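Long-range contacts in SusD family protein (Bacteroides uniformis, PDB 7KV1), which probably binds beta-glucan at the cell surface of a gut bacterium, as a SusD-like partner in glycan capture and uptake: residues H46-L51 against K142-Q147; M92-M97 against N107-L112. All blocks are in the same frame, centred on the assembly; numbering follows the deposited sequence.

Contact 1. Residues H46-L51 against K142-Q147; sequences HIQEAL and KLYEMQ
Leu51 and Tyr144 bring helix 44-55 and helix 138-162 together, the two short segments running nearly parallel, 17° apart, with their axes 10.9 Å from each other at closest approach. At that spacing the side chains do the touching, and Tyr144 does most of it. Three residues of the first helix meet its ring, each at a different part. Ile47 reaches CD2 of Tyr144 with its CG2 methyl, 3.4 Å away. Leu51 meets the other CD carbon, its CD2 lying 3.7 Å from Tyr144 CD1. At the phenol end Gln48 lays its aliphatic CG 3.5 Å from Tyr144 OH, and its amide plane is turned 41° from the ring. Both helices belong to the alpha-helical, TPR-like part of the SusD fold, and Leu126 and Tyr129 of helix 110-129 also pack on Ile47. With CG of Leu51 anti to the backbone N (chi1 -178°), its two methyls reach Gln147, one turn on from Tyr144. Leu51 CD1 lies 4.0 Å from Gln147 CB, while Leu51 CD2 touches Gln147 OE1 at 3.7 Å. Gln147 is buried, and its OE1 accepts hydrogen bonds from Tyr55 OH and Arg227 NH1. Gln147 NE2 makes a weak bond to Leu143 O, one turn back.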
loop_
_atom_site.group_PDB
_atom_site.type_symbol
_atom_site.label_atom_id
_atom_site.label_comp_id
_atom_site.label_asym_id
_atom_site.label_seq_id
_atom_site.Cartn_x
_atom_site.Cartn_y
_atom_site.Cartn_z
ATOM N N HIS A 46 -14.398 -23.123 -15.038
ATOM C CA HIS A 46 -13.373 -22.444 -15.882
ATOM C C HIS A 46 -13.392 -20.925 -15.589
ATOM O O HIS A 46 -12.326 -20.361 -15.305
ATOM C CB HIS A 46 -13.549 -22.800 -17.370
ATOM N N ILE A 47 -14.561 -20.286 -15.604
ATOM C CA ILE A 47 -14.712 -18.844 -15.248
ATOM C C ILE A 47 -14.033 -18.580 -13.888
ATOM O O ILE A 47 -13.258 -17.595 -13.783
ATOM C CB ILE A 47 -16.194 -18.426 -15.272
ATOM C CG1 ILE A 47 -16.723 -18.360 -16.708
ATOM C CG2 ILE A 47 -16.418 -17.116 -14.530
ATOM C CD1 ILE A 47 -16.355 -17.096 -17.437
ATOM N N GLN A 48 -14.263 -19.435 -12.890
ATOM C CA GLN A 48 -13.629 -19.294 -11.549
ATOM C C GLN A 48 -12.105 -19.391 -11.698
ATOM O O GLN A 48 -11.409 -18.667 -10.978
ATOM C CB GLN A 48 -14.152 -20.330 -10.548
ATOM C CG GLN A 48 -15.507 -19.995 -9.932
ATOM C CD GLN A 48 -15.577 -20.462 -8.493
ATOM O OE1 GLN A 48 -15.780 -19.675 -7.565
ATOM N NE2 GLN A 48 -15.361 -21.752 -8.285
ATOM N N GLU A 49 -11.595 -20.238 -12.598
ATOM C CA GLU A 49 -10.131 -20.379 -12.804
ATOM C C GLU A 49 -9.595 -19.047 -13.329
ATOM O O GLU A 49 -8.623 -18.565 -12.775
ATOM C CB GLU A 49 -9.780 -21.531 -13.747
ATOM C CG GLU A 49 -9.750 -22.891 -13.062
ATOM C CD GLU A 49 -9.968 -24.080 -13.998
ATOM O OE1 GLU A 49 -9.761 -23.920 -15.229
ATOM O OE2 GLU A 49 -10.373 -25.162 -13.498
ATOM N N ALA A 50 -10.239 -18.480 -14.351
ATOM C CA ALA A 50 -9.884 -17.166 -14.925
ATOM C C ALA A 50 -9.956 -16.062 -13.840
ATOM O O ALA A 50 -9.094 -15.167 -13.864
ATOM C CB ALA A 50 -10.781 -16.867 -16.093
ATOM N N LEU A 51 -10.930 -16.121 -12.919
ATOM C CA LEU A 51 -11.031 -15.133 -11.819
ATOM C C LEU A 51 -9.825 -15.285 -10.886
ATOM O O LEU A 51 -9.153 -14.248 -10.609
ATOM C CB LEU A 51 -12.356 -15.268 -11.083
ATOM C CG LEU A 51 -12.586 -14.259 -9.955
ATOM C CD1 LEU A 51 -12.501 -12.816 -10.445
ATOM C CD2 LEU A 51 -13.934 -14.504 -9.309
ATOM N N LYS A 142 -22.555 -11.704 -11.713
ATOM C CA LYS A 142 -22.448 -10.322 -11.202
ATOM C C LYS A 142 -21.300 -10.293 -10.189
ATOM O O LYS A 142 -20.501 -9.332 -10.244
ATOM C CB LYS A 142 -23.761 -9.834 -10.572
ATOM C CG LYS A 142 -24.916 -9.471 -11.507
ATOM C CD LYS A 142 -24.564 -8.698 -12.774
ATOM C CE LYS A 142 -24.190 -7.240 -12.567
ATOM N NZ LYS A 142 -23.915 -6.550 -13.857
ATOM N N LEU A 143 -21.237 -11.289 -9.301
ATOM C CA LEU A 143 -20.142 -11.426 -8.307
ATOM C C LEU A 143 -18.796 -11.526 -9.033
ATOM O O LEU A 143 -17.863 -10.804 -8.602
ATOM C CB LEU A 143 -20.361 -12.635 -7.399
ATOM C CG LEU A 143 -21.206 -12.382 -6.150
ATOM C CD1 LEU A 143 -21.230 -13.630 -5.273
ATOM C CD2 LEU A 143 -20.678 -11.197 -5.351
ATOM N N TYR A 144 -18.672 -12.382 -10.061
ATOM C CA TYR A 144 -17.385 -12.573 -10.790
ATOM C C TYR A 144 -17.008 -11.254 -11.481
ATOM O O TYR A 144 -15.848 -10.828 -11.390
ATOM C CB TYR A 144 -17.426 -13.723 -11.805
ATOM C CG TYR A 144 -17.788 -15.084 -11.257
ATOM C CD1 TYR A 144 -17.447 -15.486 -9.973
ATOM C CD2 TYR A 144 -18.473 -15.990 -12.053
ATOM C CE1 TYR A 144 -17.784 -16.741 -9.487
ATOM C CE2 TYR A 144 -18.832 -17.241 -11.582
ATOM C CZ TYR A 144 -18.491 -17.622 -10.296
ATOM O OH TYR A 144 -18.851 -18.869 -9.862
ATOM N N GLU A 145 -17.998 -10.609 -12.092
ATOM C CA GLU A 145 -17.864 -9.346 -12.839
ATOM C C GLU A 145 -17.330 -8.250 -11.913
ATOM O O GLU A 145 -16.361 -7.580 -12.274
ATOM C CB GLU A 145 -19.208 -8.861 -13.365
ATOM C CG GLU A 145 -19.088 -7.554 -14.093
ATOM C CD GLU A 145 -20.388 -6.918 -14.514
ATOM O OE1 GLU A 145 -21.428 -7.573 -14.419
ATOM O OE2 GLU A 145 -20.343 -5.769 -14.907
ATOM N N MET A 146 -17.978 -8.059 -10.772
ATOM C CA MET A 146 -17.629 -6.943 -9.871
ATOM C C MET A 146 -16.270 -7.220 -9.226
ATOM O O MET A 146 -15.532 -6.257 -9.019
ATOM C CB MET A 146 -18.733 -6.715 -8.844
ATOM C CG MET A 146 -19.978 -6.063 -9.470
ATOM S SD MET A 146 -19.688 -4.824 -10.783
ATOM C CE MET A 146 -21.330 -4.651 -11.492
ATOM N N GLN A 147 -15.920 -8.476 -8.954
ATOM C CA GLN A 147 -14.575 -8.804 -8.417
ATOM C C GLN A 147 -13.523 -8.432 -9.475
ATOM O O GLN A 147 -12.519 -7.764 -9.141
ATOM C CB GLN A 147 -14.468 -10.268 -8.014
ATOM C CG GLN A 147 -15.078 -10.612 -6.670
ATOM C CD GLN A 147 -15.042 -12.108 -6.465
ATOM O OE1 GLN A 147 -14.019 -12.677 -6.119
ATOM N NE2 GLN A 147 -16.175 -12.755 -6.674
#

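Contact 2. Residues M92-M97 against N107-L112; sequences MQNWHM and NTLGSL
Asn94 and Asn107 face each other where helix 93-99 meets the extended loop 107-109 that leads into helix 110-129, with Leu109 at the N-cap position, in the alpha-helical, TPR-like part of this SusD-family protein. The CA atoms of Asn94 and Asn107 are 4.2 Å apart, so the two backbones lie close. The Asn107 amide meets Gln93 and Met97, one turn apart on the first helix, both from the same side of its plane. Gln93, its chain extended, sends NE2 to Asn107 OD1 at 3.2 Å. The bond is nearly straight (169°), yet the two amides are twisted 59° against each other and the donor is tilted from the carbonyl plane of Asn107. Met97 SD sits over the face of the Asn107 amide, 3.4 Å from Asn107 CG. Asn107 ND2 is hydrogen-bonded to Asn104 OD1, within the connecting loop. With an alanine here, Gln93 NE2 and Asn104 OD1 would probably lose this partner, and Met97 SD the amide it packs against. Asn94 CG sits between the backbone N and the carbonyl carbon (chi1 60°), which carries ND2 to Thr108 O. Asn94 ND2 is 2.9 Å from Thr108 O and stands above that carbonyl plane. Trp95 adds an apolar touch. Phe336 packs edge-to-face with its indole, and Met92 CE lies over one indole face, toward its rim. Leu109 CD2 meets the indole edge near its plane, 3.9 Å from Trp95 NE1.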
loop_
_atom_site.group_PDB
_atom_site.type_symbol
_atom_site.label_atom_id
_atom_site.label_comp_id
_atom_site.label_asym_id
_atom_site.label_seq_id
_atom_site.Cartn_x
_atom_site.Cartn_y
_atom_site.Cartn_z
ATOM N N MET A 92 20.133 -2.862 -5.778
ATOM C CA MET A 92 18.835 -2.245 -6.182
ATOM C C MET A 92 19.066 -0.750 -6.393
ATOM O O MET A 92 18.445 0.105 -5.728
ATOM C CB MET A 92 17.716 -2.483 -5.164
ATOM C CG MET A 92 17.411 -3.956 -4.967
ATOM S SD MET A 92 17.020 -4.843 -6.496
ATOM C CE MET A 92 15.416 -4.189 -6.951
ATOM N N GLN A 93 19.960 -0.450 -7.319
ATOM C CA GLN A 93 20.285 0.933 -7.701
ATOM C C GLN A 93 18.984 1.717 -8.002
ATOM O O GLN A 93 18.909 2.898 -7.627
ATOM C CB GLN A 93 21.254 0.866 -8.873
ATOM C CG GLN A 93 21.495 2.206 -9.534
ATOM C CD GLN A 93 22.627 2.060 -10.519
ATOM O OE1 GLN A 93 23.774 2.039 -10.112
ATOM N NE2 GLN A 93 22.299 1.889 -11.795
ATOM N N ASN A 94 17.987 1.095 -8.633
ATOM C CA ASN A 94 16.719 1.799 -8.994
ATOM C C ASN A 94 16.075 2.324 -7.709
ATOM O O ASN A 94 15.641 3.500 -7.699
ATOM C CB ASN A 94 15.787 0.919 -9.829
ATOM C CG ASN A 94 15.361 -0.352 -9.138
ATOM O OD1 ASN A 94 16.152 -0.954 -8.413
ATOM N ND2 ASN A 94 14.088 -0.697 -9.271
ATOM N N TRP A 95 16.059 1.521 -6.641
ATOM C CA TRP A 95 15.471 1.952 -5.346
ATOM C C TRP A 95 16.277 3.126 -4.775
ATOM O O TRP A 95 15.640 4.123 -4.342
ATOM C CB TRP A 95 15.387 0.831 -4.328
ATOM C CG TRP A 95 14.447 -0.282 -4.654
ATOM C CD1 TRP A 95 13.552 -0.375 -5.682
ATOM C CD2 TRP A 95 14.379 -1.522 -3.932
ATOM N NE1 TRP A 95 12.898 -1.586 -5.627
ATOM C CE2 TRP A 95 13.370 -2.295 -4.541
ATOM C CE3 TRP A 95 15.027 -2.014 -2.795
ATOM C CZ2 TRP A 95 13.052 -3.572 -4.083
ATOM C CZ3 TRP A 95 14.704 -3.277 -2.346
ATOM C CH2 TRP A 95 13.707 -4.027 -2.962
ATOM N N HIS A 96 17.618 3.053 -4.796
ATOM C CA HIS A 96 18.474 4.160 -4.297
ATOM C C HIS A 96 18.179 5.428 -5.104
ATOM O O HIS A 96 18.117 6.508 -4.513
ATOM C CB HIS A 96 19.953 3.792 -4.325
ATOM C CG HIS A 96 20.300 2.791 -3.273
ATOM N ND1 HIS A 96 20.515 3.155 -1.961
ATOM C CD2 HIS A 96 20.388 1.456 -3.306
ATOM C CE1 HIS A 96 20.771 2.085 -1.242
ATOM N NE2 HIS A 96 20.681 1.035 -2.022
ATOM N N MET A 97 18.022 5.315 -6.404
ATOM C CA MET A 97 17.826 6.513 -7.266
ATOM C C MET A 97 16.410 7.118 -7.055
ATOM O O MET A 97 16.305 8.332 -7.055
ATOM C CB MET A 97 18.108 6.155 -8.724
ATOM C CG MET A 97 19.611 5.930 -8.944
ATOM S SD MET A 97 20.035 5.384 -10.591
ATOM C CE MET A 97 19.883 6.936 -11.467
ATOM N N ASN A 107 16.119 3.173 -14.515
ATOM C CA ASN A 107 16.232 3.006 -13.038
ATOM C C ASN A 107 14.913 3.473 -12.408
ATOM O O ASN A 107 14.846 4.609 -11.893
ATOM C CB ASN A 107 17.429 3.765 -12.463
ATOM C CG ASN A 107 18.753 3.148 -12.856
ATOM O OD1 ASN A 107 19.152 2.138 -12.288
ATOM N ND2 ASN A 107 19.403 3.719 -13.855
ATOM N N THR A 108 13.897 2.628 -12.489
ATOM C CA THR A 108 12.511 2.938 -12.068
ATOM C C THR A 108 11.837 1.633 -11.627
ATOM O O THR A 108 12.549 0.633 -11.399
ATOM C CB THR A 108 11.829 3.704 -13.202
ATOM O OG1 THR A 108 10.626 4.278 -12.681
ATOM C CG2 THR A 108 11.557 2.807 -14.389
ATOM N N LEU A 109 10.523 1.627 -11.459
ATOM C CA LEU A 109 9.751 0.426 -11.044
ATOM C C LEU A 109 9.035 -0.194 -12.259
ATOM O O LEU A 109 7.827 -0.405 -12.214
ATOM C CB LEU A 109 8.808 0.868 -9.936
ATOM C CG LEU A 109 9.488 1.296 -8.638
ATOM C CD1 LEU A 109 8.464 1.692 -7.609
ATOM C CD2 LEU A 109 10.368 0.187 -8.079
ATOM N N GLY A 110 9.781 -0.535 -13.302
ATOM C CA GLY A 110 9.234 -1.136 -14.538
ATOM C C GLY A 110 8.429 -2.394 -14.275
ATOM O O GLY A 110 7.414 -2.616 -14.957
ATOM N N SER A 111 8.856 -3.218 -13.314
ATOM C CA SER A 111 8.193 -4.509 -13.007
ATOM C C SER A 111 6.761 -4.261 -12.515
ATOM O O SER A 111 5.863 -5.055 -12.855
ATOM C CB SER A 111 9.013 -5.328 -12.022
ATOM O OG SER A 111 9.054 -4.650 -10.798
ATOM N N LEU A 112 6.532 -3.169 -11.782
ATOM C CA LEU A 112 5.201 -2.829 -11.231
ATOM C C LEU A 112 4.255 -2.530 -12.394
ATOM O O LEU A 112 3.100 -2.980 -12.349
ATOM C CB LEU A 112 5.351 -1.627 -10.285
ATOM C CG LEU A 112 4.545 -1.666 -9.008
ATOM C CD1 LEU A 112 4.862 -2.936 -8.221
ATOM C CD2 LEU A 112 4.799 -0.414 -8.171
#

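Overall arrangement
Both contacts lie in the N-terminal half of the chain, and contact 2 is nested inside the chain loop closed by contact 1. Their centres are 33 Å apart and their nearest atoms about 17 Å, so they do not touch. Contact 1 is the more buried, although its centre lies farther from that of the chain. It joins two helices mostly through apolar contacts around one tyrosine, with the side chains of Gln48 and Gln147 also touching. Contact 2 is partly buried and joins a helix to a loop, with two side-chain hydrogen bonds across it. Helices 110-129 and 138-162 link them. The first packs on Ile47 in contact 1 and begins in contact 2. The second carries 142-147 and, through Tyr162, reaches Leu109.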